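Local atomic coordinates of protein PES4 (Saccharomyces cerevisiae, PDB entry 6EXX), a protein that probably binds RNA, with mRNA 3'-UTR, poly(A) and poly(U) sequences as its likely targets, this chain being the fourth of its RNA recognition motifs. Residues L7-A12 against I73-W78; P30-I35 against S46-F51. All blocks are in the same frame, centred on the assembly; numbering follows the deposited sequence.

Contact 1: L7-A12 against I73-W78; sequences LENLSA and IVTTSW
E8 and T75 face each other as an antiparallel hydrogen-bonded pair where the first strand of this RNA recognition motif meets its last. L7-L10 is the end of the RNP2 sequence on that first strand. E8 N reaches T75 O at 2.9 Å, and T75 N returns a bond to E8 O at 3.1 Å. Above the pair, E8 CG rests on T75 CB, on the face of the sheet turned from the helices.

Just beyond, at N9, the strand turns. N9 takes up a backbone conformation of the left-handed helical region, and N9 and L10 both stand opposite Y45, a G1 beta bulge. The side chain of N9 points at the neighbouring strand. Its CB lies 3.5 Å from I73 O and 3.9 Å from T75 OG1. CG is then carried past I73 O with chi1 at -148°, well off a staggered value, and this brings ND2 to the carbonyl: ND2 donates to I73 O at 2.9 Å and 167°, nearly straight and in the plane of its own amide, although tilted 35° from the carbonyl plane of I73. The second N-H of N9 ND2 goes to the O of a water, 3.1 Å from N9 ND2. With an alanine in its place I73 O would probably lose this donor, and the water one of its two protein partners, so that the turn at N9 would be held less firmly to the start of the last strand.

On the opposite face the contact is apolar. L7 CD2 meets T76 CG2, while T76 OG1 turns to N65. L10 CD2 sits against both methyls of V74, 3.8 Å from CG1. The water beside N9 also accepts from I73 N, at 2.9 Å.

Contact 2: P30-I35 against S46-F51; sequences PFKIQI and SGFIKF
K50 O takes two backbone donors at once: F31 N at 2.8 Å, a weak and bent bond, and K32 N at 3.3 Å, straighter and on a lone pair in the carbonyl plane. F31 and K32 thus share one partner, a classic beta bulge, and F31 CB is set beside K50 CD. From there the pairing is regular. K50 N bonds K32 O, and Q34 exchanges bonds with F48, Q34 N giving to F48 O and F48 N to Q34 O.

This hairpin joins the second and third strands of the RNA recognition motif, and S46-F51 carries most of RNP1. F48 occupies an aromatic RNP1 position on the surface that in relatives meets RNA. Its CG lies between the backbone N and the carbonyl carbon (chi1 62°), which swings the ring toward Q34. Q34 CB sits over one ring face, 4.0 Å from the centroid of F48, and the extended glutamine runs on beside the rim until NE2 is 3.6 Å from F48 CE2. Amide and ring are inclined by 49°, so this is no flat stack; a bond from NE2 to D36 helps fix the amide. At G47 a CB would run into Q34 O, which instead lies 3.1 Å from G47 CA.

Beneath, facing the helices, I33 and I49 lie side by side. I49 CG2 stands over one face of the F51 ring, toward its rim, and also meets P30 CB at 3.7 Å.

How the contacts relate
Contacts 1 and 2 lie 12 Å apart, centre to centre, and meet where the two central strands of one sheet, 3-10 and 44-51, run side by side. L7 N is 2.9 Å from G47 O, a probable hydrogen bond, so the RNP2 strand of contact 1 is directly coupled to the RNP1 strand of contact 2. Toward the helices, L7 CD1 packs on I49 CD1 at 4.1 Å, one shared core. On the other face E8 CB touches S46 CB at 3.9 Å, and E8 and T75 continue the surface that holds F48, Q34 and K50, consistent with an RNA-binding platform, although no RNA is present in this model.

Contact 1: L7-A12 against I73-W78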
# COMPACT_ATOMS: atom_id res chain seq x y z
N LEU A 7 3.66 0.07 4.00
CA LEU A 7 2.53 -0.82 4.21
C LEU A 7 2.99 -2.10 4.88
O LEU A 7 4.04 -2.64 4.53
CB LEU A 7 1.91 -1.19 2.86
CG LEU A 7 1.34 -0.03 2.04
CD1 LEU A 7 0.87 -0.53 0.69
CD2 LEU A 7 0.23 0.68 2.79
N GLU A 8 2.20 -2.60 5.82
CA GLU A 8 2.45 -3.91 6.39
C GLU A 8 1.13 -4.54 6.82
O GLU A 8 0.06 -3.94 6.70
CB GLU A 8 3.44 -3.80 7.56
CG GLU A 8 2.88 -3.09 8.76
CD GLU A 8 3.83 -3.06 9.93
OE1 GLU A 8 5.05 -2.90 9.71
OE2 GLU A 8 3.35 -3.21 11.06
N ASN A 9 1.22 -5.77 7.31
CA ASN A 9 0.04 -6.54 7.65
C ASN A 9 -0.84 -6.72 6.41
O ASN A 9 -2.08 -6.74 6.52
CB ASN A 9 -0.74 -5.90 8.81
CG ASN A 9 -1.45 -6.93 9.67
OD1 ASN A 9 -0.89 -7.99 9.97
ND2 ASN A 9 -2.68 -6.64 10.07
N LEU A 10 -0.21 -6.89 5.25
CA LEU A 10 -0.93 -7.12 4.01
C LEU A 10 -1.23 -8.61 3.83
O LEU A 10 -0.32 -9.45 3.77
CB LEU A 10 -0.12 -6.65 2.81
CG LEU A 10 0.34 -5.20 2.83
CD1 LEU A 10 1.08 -4.88 1.56
CD2 LEU A 10 -0.82 -4.25 3.08
N SER A 11 -2.50 -8.94 3.74
CA SER A 11 -2.91 -10.29 3.40
C SER A 11 -2.43 -10.64 1.99
O SER A 11 -2.08 -9.79 1.18
CB SER A 11 -4.42 -10.38 3.46
OG SER A 11 -4.98 -9.54 2.48
N ALA A 12 -2.45 -11.93 1.69
CA ALA A 12 -2.11 -12.40 0.36
C ALA A 12 -2.93 -11.73 -0.74
O ALA A 12 -2.40 -11.46 -1.82
CB ALA A 12 -2.27 -13.91 0.28
N ILE A 73 -5.97 -6.22 8.90
CA ILE A 73 -6.13 -4.77 8.82
C ILE A 73 -4.84 -4.14 8.29
O ILE A 73 -3.78 -4.27 8.92
CB ILE A 73 -6.51 -4.20 10.20
CG1 ILE A 73 -7.87 -4.74 10.64
CG2 ILE A 73 -6.53 -2.68 10.17
CD1 ILE A 73 -8.24 -4.43 12.08
N VAL A 74 -4.92 -3.48 7.14
CA VAL A 74 -3.77 -2.85 6.54
C VAL A 74 -3.23 -1.77 7.45
O VAL A 74 -3.97 -0.89 7.91
CB VAL A 74 -4.11 -2.25 5.18
CG1 VAL A 74 -2.92 -1.49 4.60
CG2 VAL A 74 -4.58 -3.35 4.24
N THR A 75 -1.93 -1.83 7.69
CA THR A 75 -1.28 -0.94 8.61
C THR A 75 -0.27 -0.11 7.83
O THR A 75 0.48 -0.61 6.99
CB THR A 75 -0.71 -1.80 9.73
OG1 THR A 75 -1.79 -2.52 10.35
CG2 THR A 75 -0.00 -0.95 10.75
N THR A 76 -0.30 1.19 8.08
CA THR A 76 0.45 2.13 7.28
C THR A 76 1.41 2.95 8.11
O THR A 76 1.24 3.12 9.33
CB THR A 76 -0.49 3.14 6.64
OG1 THR A 76 -1.12 3.90 7.68
CG2 THR A 76 -1.54 2.43 5.78
N SER A 77 2.41 3.49 7.43
CA SER A 77 3.19 4.59 7.98
C SER A 77 3.64 5.54 6.88
O SER A 77 4.07 5.11 5.81
CB SER A 77 4.44 4.11 8.74
OG SER A 77 5.09 5.21 9.38
N TRP A 78 3.58 6.84 7.16
CA TRP A 78 4.31 7.85 6.39
C TRP A 78 5.78 7.87 6.78
O TRP A 78 6.15 7.39 7.85
CB TRP A 78 3.75 9.24 6.64
CG TRP A 78 2.35 9.42 6.17
CD1 TRP A 78 1.23 9.57 6.95
CD2 TRP A 78 1.90 9.46 4.81
NE1 TRP A 78 0.12 9.71 6.15
CE2 TRP A 78 0.51 9.65 4.84
CE3 TRP A 78 2.55 9.36 3.58
CZ2 TRP A 78 -0.25 9.74 3.68
CZ3 TRP A 78 1.80 9.46 2.43
CH2 TRP A 78 0.41 9.64 2.49
O HOH W 1 -5.34 -7.45 11.42

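Contact 2: P30-I35 against S46-F51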
# COMPACT_ATOMS: atom_id res chain seq x y z
N PRO A 30 2.10 5.95 -9.55
CA PRO A 30 3.17 5.92 -8.55
C PRO A 30 4.52 5.76 -9.24
O PRO A 30 4.59 5.26 -10.36
CB PRO A 30 2.84 4.69 -7.72
CG PRO A 30 2.13 3.79 -8.67
CD PRO A 30 1.34 4.69 -9.57
N PHE A 31 5.58 6.19 -8.57
CA PHE A 31 6.92 5.88 -9.04
C PHE A 31 7.19 4.38 -8.90
O PHE A 31 7.84 3.79 -9.76
CB PHE A 31 7.97 6.66 -8.24
CG PHE A 31 8.17 8.08 -8.68
CD1 PHE A 31 8.20 8.43 -10.02
CD2 PHE A 31 8.38 9.08 -7.74
CE1 PHE A 31 8.40 9.74 -10.41
CE2 PHE A 31 8.59 10.39 -8.13
CZ PHE A 31 8.60 10.72 -9.45
N LYS A 32 6.71 3.77 -7.82
CA LYS A 32 7.00 2.36 -7.57
C LYS A 32 5.98 1.76 -6.61
O LYS A 32 5.66 2.37 -5.60
CB LYS A 32 8.40 2.21 -6.96
CG LYS A 32 8.87 0.77 -6.80
CD LYS A 32 9.36 0.20 -8.12
CE LYS A 32 9.97 -1.19 -7.95
NZ LYS A 32 8.94 -2.23 -7.71
N ILE A 33 5.50 0.56 -6.93
CA ILE A 33 4.78 -0.28 -5.97
C ILE A 33 5.68 -1.46 -5.71
O ILE A 33 6.08 -2.14 -6.65
CB ILE A 33 3.44 -0.78 -6.53
CG1 ILE A 33 2.54 0.41 -6.83
CG2 ILE A 33 2.78 -1.74 -5.54
CD1 ILE A 33 1.23 0.04 -7.51
N GLN A 34 6.03 -1.71 -4.45
CA GLN A 34 6.98 -2.75 -4.13
C GLN A 34 6.55 -3.50 -2.88
O GLN A 34 6.57 -2.95 -1.79
CB GLN A 34 8.35 -2.13 -3.90
CG GLN A 34 9.44 -3.13 -3.52
CD GLN A 34 10.82 -2.60 -3.80
OE1 GLN A 34 11.09 -2.09 -4.89
NE2 GLN A 34 11.71 -2.72 -2.83
N ILE A 35 6.15 -4.76 -3.04
CA ILE A 35 5.87 -5.62 -1.89
C ILE A 35 7.01 -6.60 -1.78
O ILE A 35 7.05 -7.60 -2.49
CB ILE A 35 4.54 -6.38 -2.03
CG1 ILE A 35 3.36 -5.40 -2.02
CG2 ILE A 35 4.39 -7.40 -0.89
CD1 ILE A 35 2.02 -6.06 -2.26
N SER A 46 4.66 -7.02 3.39
CA SER A 46 4.96 -5.62 3.62
C SER A 46 5.71 -5.04 2.43
O SER A 46 6.28 -5.76 1.62
CB SER A 46 5.79 -5.46 4.89
OG SER A 46 6.99 -6.19 4.79
N GLY A 47 5.70 -3.72 2.34
CA GLY A 47 6.38 -3.03 1.28
C GLY A 47 6.03 -1.56 1.31
O GLY A 47 5.79 -0.99 2.38
N PHE A 48 5.97 -0.95 0.14
CA PHE A 48 5.68 0.47 0.08
C PHE A 48 5.17 0.86 -1.29
O PHE A 48 5.34 0.13 -2.27
CB PHE A 48 6.92 1.31 0.42
CG PHE A 48 8.07 1.10 -0.52
CD1 PHE A 48 8.17 1.85 -1.69
CD2 PHE A 48 9.05 0.18 -0.24
CE1 PHE A 48 9.22 1.65 -2.56
CE2 PHE A 48 10.11 -0.02 -1.11
CZ PHE A 48 10.20 0.72 -2.26
N ILE A 49 4.54 2.03 -1.34
CA ILE A 49 4.25 2.69 -2.60
C ILE A 49 4.90 4.06 -2.54
O ILE A 49 4.66 4.84 -1.61
CB ILE A 49 2.74 2.84 -2.87
CG1 ILE A 49 2.01 1.49 -2.75
CG2 ILE A 49 2.54 3.47 -4.24
CD1 ILE A 49 0.50 1.62 -2.79
N LYS A 50 5.73 4.34 -3.54
CA LYS A 50 6.41 5.63 -3.64
C LYS A 50 5.65 6.47 -4.64
O LYS A 50 5.55 6.11 -5.81
CB LYS A 50 7.86 5.46 -4.10
CG LYS A 50 8.64 6.77 -4.08
CD LYS A 50 9.94 6.72 -4.86
CE LYS A 50 10.87 5.63 -4.41
NZ LYS A 50 12.12 5.69 -5.21
N PHE A 51 5.11 7.59 -4.16
CA PHE A 51 4.31 8.49 -4.97
C PHE A 51 5.10 9.73 -5.38
O PHE A 51 6.07 10.12 -4.73
CB PHE A 51 3.07 8.94 -4.20
CG PHE A 51 2.13 7.82 -3.86
CD1 PHE A 51 1.18 7.39 -4.78
CD2 PHE A 51 2.18 7.20 -2.63
CE1 PHE A 51 0.31 6.38 -4.46
CE2 PHE A 51 1.31 6.18 -2.32
CZ PHE A 51 0.38 5.77 -3.24